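Local coordinates for B-agarase (Saccharophagus degradans, PDB 4BQ2), which hydrolyses beta-1,4 bonds of agarose as a family 50 exo-acting glycoside hydrolase, at residues Gly137-Asp149 with Asn192-Val204. Numbering follows the deposited sequence.
Sequences GLRSNPPTWTSDD and NPPQDENFLVGLV
Trp-145 lays one face of its indole on Pro-193. CB rests near Pro-193 CB and the carbonyl O of Pro-194. Chi1 of 63° puts CG between the backbone N and the carbonyl carbon, and chi2 near 90° sets the ring face against the proline. Pro-193 CG then sits 3.4 Å from the centroid of the five-membered ring, almost exactly on its normal, a CH-pi contact; Pro-193 CD follows over CE2 and CD2. At the far end, CH2 lies 3.4 Å from Asn-192 OD1, an oxygen hydrogen-bonded to Ser-71. One residue earlier, the two loops are tied by the single hydrogen bond between them: Asp-196 N donates to Thr-144 O at 2.8 Å and 175°, nearly straight. Asp-196 OD1 in turn accepts from Asn-198 N, an Asx turn within the type I turn that brings Phe-199 round. Thr-144 CG2 sits over one face of the Phe-199 ring, 3.6 Å from its centroid, a CH-pi contact, while OG1 is directed to His-119 and Lys-115. Leu-200 CG lies over the opposite face, toward its rim, and the Asn-141 amide, held by Ser-136 at OD1 and Asp-120 at ND2, brings ND2 to the ring edge, 3.7 Å from Phe-199 CE2. Pro-142 extends the apolar patch, its CD 3.9 Å from Leu-200 CD2 and its CG 4.1 Å from Leu-203 CD2. The contact thus joins two irregular loops: the tryptophan end lies against strands 70-79 and 110-115 of the CBM-like domain, whereas Leu-138 and Leu-200 reach helix 339-342.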
loop_
_atom_site.group_PDB
_atom_site.type_symbol
_atom_site.label_atom_id
_atom_site.label_comp_id
_atom_site.label_asym_id
_atom_site.label_seq_id
_atom_site.Cartn_x
_atom_site.Cartn_y
_atom_site.Cartn_z
ATOM N N GLY A 137 -2.756 -15.885 -7.679
ATOM C CA GLY A 137 -2.960 -14.466 -7.967
ATOM C C GLY A 137 -3.678 -13.730 -6.851
ATOM O O GLY A 137 -4.207 -12.626 -7.068
ATOM N N LEU A 138 -3.677 -14.339 -5.667
ATOM C CA LEU A 138 -4.126 -13.717 -4.429
ATOM C C LEU A 138 -2.887 -13.392 -3.588
ATOM O O LEU A 138 -1.954 -14.203 -3.551
ATOM C CB LEU A 138 -5.002 -14.701 -3.665
ATOM C CG LEU A 138 -6.489 -14.726 -4.069
ATOM C CD1 LEU A 138 -6.677 -15.235 -5.484
ATOM C CD2 LEU A 138 -7.244 -15.571 -3.063
ATOM N N ARG A 139 -2.859 -12.214 -2.937
ATOM C CA ARG A 139 -1.713 -11.840 -2.101
ATOM C C ARG A 139 -1.581 -12.813 -0.944
ATOM O O ARG A 139 -0.490 -13.135 -0.522
ATOM C CB ARG A 139 -1.837 -10.394 -1.553
ATOM C CG ARG A 139 -0.559 -9.912 -0.845
ATOM C CD ARG A 139 0.654 -10.025 -1.779
ATOM N NE ARG A 139 0.396 -9.380 -3.079
ATOM C CZ ARG A 139 0.722 -8.131 -3.398
ATOM N NH1 ARG A 139 1.378 -7.352 -2.527
ATOM N NH2 ARG A 139 0.423 -7.667 -4.608
ATOM N N SER A 140 -2.718 -13.272 -0.431
ATOM C CA SER A 140 -2.747 -14.376 0.501
ATOM C C SER A 140 -3.974 -15.203 0.174
ATOM O O SER A 140 -5.026 -14.681 -0.275
ATOM C CB SER A 140 -2.795 -13.890 1.951
ATOM O OG SER A 140 -2.196 -14.846 2.810
ATOM N N ASN A 141 -3.826 -16.501 0.405
ATOM C CA ASN A 141 -4.812 -17.476 0.017
ATOM C C ASN A 141 -5.749 -17.817 1.125
ATOM O O ASN A 141 -5.421 -17.657 2.310
ATOM C CB ASN A 141 -4.097 -18.781 -0.439
ATOM C CG ASN A 141 -3.741 -18.767 -1.911
ATOM O OD1 ASN A 141 -4.207 -17.908 -2.666
ATOM N ND2 ASN A 141 -2.899 -19.711 -2.336
ATOM N N PRO A 142 -6.915 -18.384 0.756
ATOM C CA PRO A 142 -7.688 -19.046 1.795
ATOM C C PRO A 142 -6.838 -20.191 2.333
ATOM O O PRO A 142 -5.925 -20.636 1.642
ATOM C CB PRO A 142 -8.935 -19.576 1.050
ATOM C CG PRO A 142 -8.605 -19.510 -0.397
ATOM C CD PRO A 142 -7.519 -18.488 -0.586
ATOM N N PRO A 143 -7.116 -20.667 3.549
ATOM C CA PRO A 143 -6.267 -21.761 4.055
ATOM C C PRO A 143 -6.384 -23.030 3.201
ATOM O O PRO A 143 -7.411 -23.241 2.558
ATOM C CB PRO A 143 -6.808 -21.998 5.473
ATOM C CG PRO A 143 -8.137 -21.344 5.513
ATOM C CD PRO A 143 -8.056 -20.184 4.568
ATOM N N THR A 144 -5.344 -23.861 3.181
ATOM C CA THR A 144 -5.362 -25.083 2.373
ATOM C C THR A 144 -5.911 -26.301 3.115
ATOM O O THR A 144 -5.898 -27.414 2.579
ATOM C CB THR A 144 -3.969 -25.417 1.827
ATOM O OG1 THR A 144 -3.034 -25.396 2.908
ATOM C CG2 THR A 144 -3.559 -24.401 0.771
ATOM N N TRP A 145 -6.339 -26.098 4.358
ATOM C CA TRP A 145 -7.144 -27.080 5.070
ATOM C C TRP A 145 -8.047 -26.343 6.045
ATOM O O TRP A 145 -7.856 -25.147 6.271
ATOM C CB TRP A 145 -6.276 -28.079 5.819
ATOM C CG TRP A 145 -5.411 -27.489 6.927
ATOM C CD1 TRP A 145 -5.770 -27.269 8.229
ATOM C CD2 TRP A 145 -4.051 -27.066 6.811
ATOM N NE1 TRP A 145 -4.699 -26.748 8.941
ATOM C CE2 TRP A 145 -3.639 -26.604 8.087
ATOM C CE3 TRP A 145 -3.135 -27.043 5.758
ATOM C CZ2 TRP A 145 -2.349 -26.133 8.331
ATOM C CZ3 TRP A 145 -1.855 -26.572 6.000
ATOM C CH2 TRP A 145 -1.475 -26.117 7.280
ATOM N N THR A 146 -8.987 -27.070 6.647
ATOM C CA THR A 146 -9.942 -26.519 7.607
ATOM C C THR A 146 -9.576 -26.859 9.039
ATOM O O THR A 146 -9.347 -28.033 9.379
ATOM C CB THR A 146 -11.365 -27.049 7.322
ATOM O OG1 THR A 146 -11.724 -26.671 5.992
ATOM C CG2 THR A 146 -12.377 -26.447 8.311
ATOM N N SER A 147 -9.491 -25.830 9.878
ATOM C CA SER A 147 -9.233 -26.010 11.305
ATOM C C SER A 147 -9.626 -24.746 12.072
ATOM O O SER A 147 -9.933 -23.728 11.462
ATOM C CB SER A 147 -7.753 -26.341 11.547
ATOM O OG SER A 147 -6.932 -25.220 11.259
ATOM N N ASP A 148 -9.634 -24.831 13.403
ATOM C CA ASP A 148 -9.888 -23.668 14.270
ATOM C C ASP A 148 -8.668 -22.707 14.289
ATOM O O ASP A 148 -8.775 -21.554 14.736
ATOM C CB ASP A 148 -10.192 -24.131 15.693
ATOM C CG ASP A 148 -11.626 -24.591 15.879
ATOM O OD1 ASP A 148 -12.385 -24.658 14.891
ATOM O OD2 ASP A 148 -12.006 -24.872 17.040
ATOM N N ASP A 149 -7.530 -23.190 13.794
ATOM C CA ASP A 149 -6.263 -22.452 13.845
ATOM C C ASP A 149 -6.271 -21.263 12.884
ATOM O O ASP A 149 -7.046 -21.230 11.915
ATOM C CB ASP A 149 -5.083 -23.375 13.525
ATOM C CG ASP A 149 -4.986 -24.549 14.475
ATOM O OD1 ASP A 149 -5.418 -24.422 15.650
ATOM O OD2 ASP A 149 -4.498 -25.611 14.030
ATOM N N ASN A 192 1.750 -30.744 7.826
ATOM C CA ASN A 192 0.493 -30.220 7.355
ATOM C C ASN A 192 -0.544 -31.326 7.197
ATOM O O ASN A 192 -0.208 -32.411 6.744
ATOM C CB ASN A 192 0.672 -29.551 6.013
ATOM C CG ASN A 192 1.556 -28.316 6.097
ATOM O OD1 ASN A 192 1.614 -27.645 7.138
ATOM N ND2 ASN A 192 2.244 -28.015 5.004
ATOM N N PRO A 193 -1.816 -31.029 7.548
ATOM C CA PRO A 193 -2.921 -31.858 7.102
ATOM C C PRO A 193 -2.862 -32.009 5.582
ATOM O O PRO A 193 -2.102 -31.283 4.915
ATOM C CB PRO A 193 -4.156 -31.039 7.487
ATOM C CG PRO A 193 -3.720 -30.203 8.645
ATOM C CD PRO A 193 -2.254 -29.921 8.420
ATOM N N PRO A 194 -3.630 -32.962 5.024
ATOM C CA PRO A 194 -3.708 -33.080 3.556
ATOM C C PRO A 194 -4.281 -31.790 2.942
ATOM O O PRO A 194 -5.199 -31.200 3.513
ATOM C CB PRO A 194 -4.703 -34.227 3.339
ATOM C CG PRO A 194 -4.681 -35.016 4.603
ATOM C CD PRO A 194 -4.307 -34.070 5.722
ATOM N N GLN A 195 -3.755 -31.381 1.795
ATOM C CA GLN A 195 -4.259 -30.188 1.117
ATOM C C GLN A 195 -5.678 -30.415 0.584
ATOM O O GLN A 195 -5.926 -31.388 -0.115
ATOM C CB GLN A 195 -3.341 -29.799 -0.017
ATOM C CG GLN A 195 -3.768 -28.513 -0.696
ATOM C CD GLN A 195 -2.808 -28.090 -1.773
ATOM O OE1 GLN A 195 -2.494 -28.856 -2.686
ATOM N NE2 GLN A 195 -2.344 -26.867 -1.685
ATOM N N ASP A 196 -6.602 -29.519 0.922
ATOM C CA ASP A 196 -7.950 -29.578 0.376
ATOM C C ASP A 196 -7.893 -29.161 -1.097
ATOM O O ASP A 196 -7.639 -27.984 -1.418
ATOM C CB ASP A 196 -8.911 -28.708 1.206
ATOM C CG ASP A 196 -10.266 -28.484 0.525
ATOM O OD1 ASP A 196 -10.618 -29.210 -0.430
ATOM O OD2 ASP A 196 -10.984 -27.558 0.967
ATOM N N GLU A 197 -8.142 -30.161 -1.940
ATOM C CA GLU A 197 -8.219 -30.051 -3.382
ATOM C C GLU A 197 -9.022 -28.838 -3.871
ATOM O O GLU A 197 -8.715 -28.263 -4.912
ATOM C CB GLU A 197 -8.833 -31.353 -3.929
ATOM C CG GLU A 197 -10.126 -31.804 -3.240
ATOM C CD GLU A 197 -9.942 -32.311 -1.812
ATOM O OE1 GLU A 197 -8.891 -32.914 -1.501
ATOM O OE2 GLU A 197 -10.864 -32.109 -0.990
ATOM N N ASN A 198 -10.036 -28.466 -3.095
ATOM C CA ASN A 198 -11.012 -27.437 -3.439
ATOM C C ASN A 198 -10.780 -26.097 -2.743
ATOM O O ASN A 198 -11.671 -25.231 -2.733
ATOM C CB ASN A 198 -12.411 -27.928 -3.112
ATOM C CG ASN A 198 -12.805 -29.104 -3.960
ATOM O OD1 ASN A 198 -12.500 -29.144 -5.161
ATOM N ND2 ASN A 198 -13.462 -30.084 -3.342
ATOM N N PHE A 199 -9.589 -25.898 -2.188
ATOM C CA PHE A 199 -9.372 -24.656 -1.440
ATOM C C PHE A 199 -9.453 -23.388 -2.314
ATOM O O PHE A 199 -9.726 -22.313 -1.792
ATOM C CB PHE A 199 -8.096 -24.700 -0.586
ATOM C CG PHE A 199 -6.861 -24.294 -1.328
ATOM C CD1 PHE A 199 -6.264 -25.152 -2.244
ATOM C CD2 PHE A 199 -6.301 -23.030 -1.118
ATOM C CE1 PHE A 199 -5.120 -24.764 -2.937
ATOM C CE2 PHE A 199 -5.177 -22.637 -1.808
ATOM C CZ PHE A 199 -4.576 -23.506 -2.707
ATOM N N LEU A 200 -9.209 -23.498 -3.623
ATOM C CA LEU A 200 -9.371 -22.341 -4.510
ATOM C C LEU A 200 -10.629 -22.399 -5.381
ATOM O O LEU A 200 -10.748 -21.651 -6.348
ATOM C CB LEU A 200 -8.124 -22.129 -5.382
ATOM C CG LEU A 200 -6.802 -21.750 -4.674
ATOM C CD1 LEU A 200 -5.664 -21.701 -5.698
ATOM C CD2 LEU A 200 -6.935 -20.423 -3.928
ATOM N N VAL A 201 -11.554 -23.287 -5.027
ATOM C CA VAL A 201 -12.741 -23.565 -5.837
ATOM C C VAL A 201 -13.975 -22.937 -5.196
ATOM O O VAL A 201 -14.247 -23.163 -4.014
ATOM C CB VAL A 201 -12.979 -25.096 -5.996
ATOM C CG1 VAL A 201 -14.355 -25.380 -6.593
ATOM C CG2 VAL A 201 -11.912 -25.715 -6.882
ATOM N N GLY A 202 -14.733 -22.181 -5.993
ATOM C CA GLY A 202 -16.017 -21.651 -5.547
ATOM C C GLY A 202 -15.846 -20.641 -4.435
ATOM O O GLY A 202 -16.602 -20.637 -3.463
ATOM N N LEU A 203 -14.852 -19.767 -4.597
ATOM C CA LEU A 203 -14.567 -18.729 -3.596
ATOM C C LEU A 203 -15.601 -17.609 -3.534
ATOM O O LEU A 203 -15.878 -17.089 -2.474
ATOM C CB LEU A 203 -13.205 -18.099 -3.906
ATOM C CG LEU A 203 -12.053 -19.101 -3.883
ATOM C CD1 LEU A 203 -10.717 -18.420 -4.210
ATOM C CD2 LEU A 203 -12.029 -19.863 -2.557
ATOM N N VAL A 204 -16.142 -17.240 -4.696
ATOM C CA VAL A 204 -16.938 -16.026 -4.861
ATOM C C VAL A 204 -18.381 -16.334 -5.257
ATOM O O VAL A 204 -18.634 -17.155 -6.143
ATOM C CB VAL A 204 -16.321 -15.110 -5.960
ATOM C CG1 VAL A 204 -16.881 -13.705 -5.847
ATOM C CG2 VAL A 204 -14.793 -15.092 -5.890
#